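Local coordinates for DUF3861 domain-containing protein (Pectobacterium atrosepticum SCRI1043, PDB 3CJL) that is of unknown function but forms a two-chain assembly in which a long beta hairpin joins the hairpin of its partner into one sheet, at residues G3-T9 and S21-H27. Residues are numbered along the deposited sequence; the frame is centred on the assembly and turned at random.
Sequences GNIYQIT and SFEFSLH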
loop_
_atom_site.group_PDB
_atom_site.type_symbol
_atom_site.label_atom_id
_atom_site.label_comp_id
_atom_site.label_asym_id
_atom_site.label_seq_id
_atom_site.Cartn_x
_atom_site.Cartn_y
_atom_site.Cartn_z
ATOM N N GLY A 3 6.727 -14.577 -8.686
ATOM C CA GLY A 3 5.421 -13.971 -8.482
ATOM C C GLY A 3 4.598 -14.802 -7.517
ATOM O O GLY A 3 4.557 -16.015 -7.632
ATOM N N ASN A 4 3.984 -14.148 -6.543
ATOM C CA ASN A 4 3.077 -14.783 -5.600
ATOM C C ASN A 4 1.721 -14.110 -5.782
ATOM O O ASN A 4 1.636 -12.884 -5.771
ATOM C CB ASN A 4 3.572 -14.591 -4.164
ATOM C CG ASN A 4 4.956 -15.197 -3.923
ATOM O OD1 ASN A 4 5.985 -14.539 -4.068
ATOM N ND2 ASN A 4 4.974 -16.432 -3.519
ATOM N N ILE A 5 0.665 -14.912 -5.927
ATOM C CA ILE A 5 -0.682 -14.424 -6.224
ATOM C C ILE A 5 -1.514 -14.349 -4.952
ATOM O O ILE A 5 -1.579 -15.296 -4.174
ATOM C CB ILE A 5 -1.391 -15.320 -7.273
ATOM C CG1 ILE A 5 -0.523 -15.462 -8.539
ATOM C CG2 ILE A 5 -2.721 -14.726 -7.653
ATOM C CD1 ILE A 5 -1.020 -16.567 -9.486
ATOM N N TYR A 6 -2.139 -13.194 -4.741
ATOM C CA TYR A 6 -2.961 -12.947 -3.569
ATOM C C TYR A 6 -4.293 -12.442 -4.028
ATOM O O TYR A 6 -4.380 -11.880 -5.117
ATOM C CB TYR A 6 -2.321 -11.890 -2.638
ATOM C CG TYR A 6 -0.931 -12.251 -2.186
ATOM C CD1 TYR A 6 -0.725 -13.003 -1.042
ATOM C CD2 TYR A 6 0.187 -11.855 -2.923
ATOM C CE1 TYR A 6 0.560 -13.367 -0.641
ATOM C CE2 TYR A 6 1.486 -12.222 -2.532
ATOM C CZ TYR A 6 1.659 -12.972 -1.393
ATOM O OH TYR A 6 2.927 -13.328 -0.995
ATOM N N GLN A 7 -5.329 -12.687 -3.218
ATOM C CA GLN A 7 -6.592 -11.984 -3.359
ATOM C C GLN A 7 -6.631 -10.940 -2.243
ATOM O O GLN A 7 -6.433 -11.270 -1.075
ATOM C CB GLN A 7 -7.802 -12.900 -3.229
ATOM C CG GLN A 7 -9.133 -12.226 -3.657
ATOM C CD GLN A 7 -9.256 -12.039 -5.162
ATOM O OE1 GLN A 7 -8.511 -12.635 -5.938
ATOM N NE2 GLN A 7 -10.202 -11.210 -5.578
ATOM N N ILE A 8 -6.899 -9.690 -2.613
ATOM C CA ILE A 8 -7.001 -8.599 -1.657
ATOM C C ILE A 8 -8.462 -8.154 -1.577
ATOM O O ILE A 8 -9.069 -7.801 -2.590
ATOM C CB ILE A 8 -6.150 -7.370 -2.069
ATOM C CG1 ILE A 8 -4.728 -7.763 -2.505
ATOM C CG2 ILE A 8 -6.161 -6.307 -0.957
ATOM C CD1 ILE A 8 -3.982 -8.570 -1.530
ATOM N N THR A 9 -9.006 -8.122 -0.367
ATOM C CA THR A 9 -10.382 -7.709 -0.149
ATOM C C THR A 9 -10.401 -6.580 0.873
ATOM O O THR A 9 -9.739 -6.685 1.903
ATOM C CB THR A 9 -11.229 -8.909 0.357
ATOM O OG1 THR A 9 -11.052 -10.009 -0.537
ATOM C CG2 THR A 9 -12.743 -8.555 0.487
ATOM N N SER A 21 -12.737 -6.455 -4.092
ATOM C CA SER A 21 -11.865 -7.616 -4.109
ATOM C C SER A 21 -11.160 -7.690 -5.448
ATOM O O SER A 21 -11.801 -7.580 -6.504
ATOM C CB SER A 21 -12.653 -8.887 -3.851
ATOM O OG SER A 21 -11.786 -9.948 -3.511
ATOM N N PHE A 22 -9.846 -7.879 -5.403
ATOM C CA PHE A 22 -9.046 -8.010 -6.609
ATOM C C PHE A 22 -7.869 -8.947 -6.412
ATOM O O PHE A 22 -7.394 -9.141 -5.295
ATOM C CB PHE A 22 -8.573 -6.629 -7.101
ATOM C CG PHE A 22 -7.690 -5.903 -6.137
ATOM C CD1 PHE A 22 -8.232 -5.192 -5.090
ATOM C CD2 PHE A 22 -6.305 -5.920 -6.285
ATOM C CE1 PHE A 22 -7.422 -4.503 -4.193
ATOM C CE2 PHE A 22 -5.507 -5.240 -5.398
ATOM C CZ PHE A 22 -6.077 -4.530 -4.343
ATOM N N GLU A 23 -7.441 -9.560 -7.504
ATOM C CA GLU A 23 -6.284 -10.434 -7.480
ATOM C C GLU A 23 -5.060 -9.573 -7.709
ATOM O O GLU A 23 -5.094 -8.624 -8.490
ATOM C CB GLU A 23 -6.338 -11.486 -8.555
ATOM C CG GLU A 23 -5.097 -12.365 -8.592
ATOM C CD GLU A 23 -5.209 -13.430 -9.639
ATOM O OE1 GLU A 23 -5.899 -14.416 -9.377
ATOM O OE2 GLU A 23 -4.611 -13.275 -10.714
ATOM N N PHE A 24 -3.985 -9.902 -7.018
ATOM C CA PHE A 24 -2.760 -9.172 -7.209
ATOM C C PHE A 24 -1.532 -10.027 -6.990
ATOM O O PHE A 24 -1.506 -10.867 -6.113
ATOM C CB PHE A 24 -2.752 -7.933 -6.329
ATOM C CG PHE A 24 -1.794 -6.906 -6.795
ATOM C CD1 PHE A 24 -1.960 -6.321 -8.061
ATOM C CD2 PHE A 24 -0.722 -6.526 -5.996
ATOM C CE1 PHE A 24 -1.041 -5.372 -8.534
ATOM C CE2 PHE A 24 0.179 -5.572 -6.445
ATOM C CZ PHE A 24 0.020 -5.000 -7.722
ATOM N N SER A 25 -0.529 -9.812 -7.830
ATOM C CA SER A 25 0.696 -10.591 -7.799
ATOM C C SER A 25 1.837 -9.719 -7.265
ATOM O O SER A 25 1.959 -8.592 -7.692
ATOM C CB SER A 25 1.010 -11.084 -9.214
ATOM O OG SER A 25 2.202 -11.843 -9.235
ATOM N N LEU A 26 2.622 -10.240 -6.318
ATOM C CA LEU A 26 3.810 -9.562 -5.796
ATOM C C LEU A 26 4.987 -10.467 -6.058
ATOM O O LEU A 26 4.866 -11.682 -5.975
ATOM C CB LEU A 26 3.733 -9.306 -4.281
ATOM C CG LEU A 26 2.562 -8.489 -3.728
ATOM C CD1 LEU A 26 2.576 -8.538 -2.207
ATOM C CD2 LEU A 26 2.571 -7.041 -4.236
ATOM N N HIS A 27 6.139 -9.864 -6.308
ATOM C CA HIS A 27 7.383 -10.595 -6.544
ATOM C C HIS A 27 8.237 -10.818 -5.306
ATOM O O HIS A 27 9.445 -11.000 -5.397
ATOM C CB HIS A 27 8.135 -9.915 -7.656
ATOM C CG HIS A 27 7.421 -10.029 -8.944
ATOM N ND1 HIS A 27 7.384 -11.213 -9.641
ATOM C CD2 HIS A 27 6.621 -9.168 -9.606
ATOM C CE1 HIS A 27 6.637 -11.055 -10.712
ATOM N NE2 HIS A 27 6.168 -9.822 -10.720
#
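Gln7 reaches diagonally across the strand pair to hydrogen-bond Ser21. Its CB sets out on the face of the sheet that also carries Ile5, Thr9, Ser21, Glu23 and Ser25. Gln7 CG, opposite the backbone N (chi1 -168°), comes within 3.5 Å of Ser21 OG, and a bend at chi2 (73°) then lays the amide along the backbone of the other strand. Gln7 CD rests 3.4 Å from Phe22 O. OE1 passes over CA and CB of Glu23 and takes a weak hydrogen bond from Lys13 of the second subunit. Gln7 NE2 gives a nearly straight bond of 2.9 Å to Ser21 OG, which lies exactly in the amide plane. Ser21 OG is gripped twice, since Thr9 OG1 also shares a hydrogen bond with it at 3.1 Å.

The two segments are the paired arms of an antiparallel beta hairpin, strands 4-12 and 19-26. Six backbone hydrogen bonds join Asn4 to Leu26, Tyr6 to Phe24 and Ile8 to Phe22; the non-hydrogen-bonded pairs lie between and beyond them. Residues 6-9 also pair antiparallel with a strand of the second subunit, so the sheet continues through the dimer interface.

On the opposite face, Ile8 CB sits over the Phe22 ring in a CH-pi contact, 3.9 Å from the centroid and displaced toward the rim. Farther along, Leu26 CD1 meets Tyr6 CE2 at 3.9 Å, the two side chains crossing at about a right angle, while Tyr6 OH accepts a hydrogen bond from Leu30 N. The Phe24 side chain leads away from strand 4-9 and packs on Leu57 and Val61 of helix 45-64. Back on the Gln7 face, the extended Glu23 brings its CD to 3.4 Å from Ile5 CG2, and its OE1 forms a salt bridge with Lys13 of the second subunit.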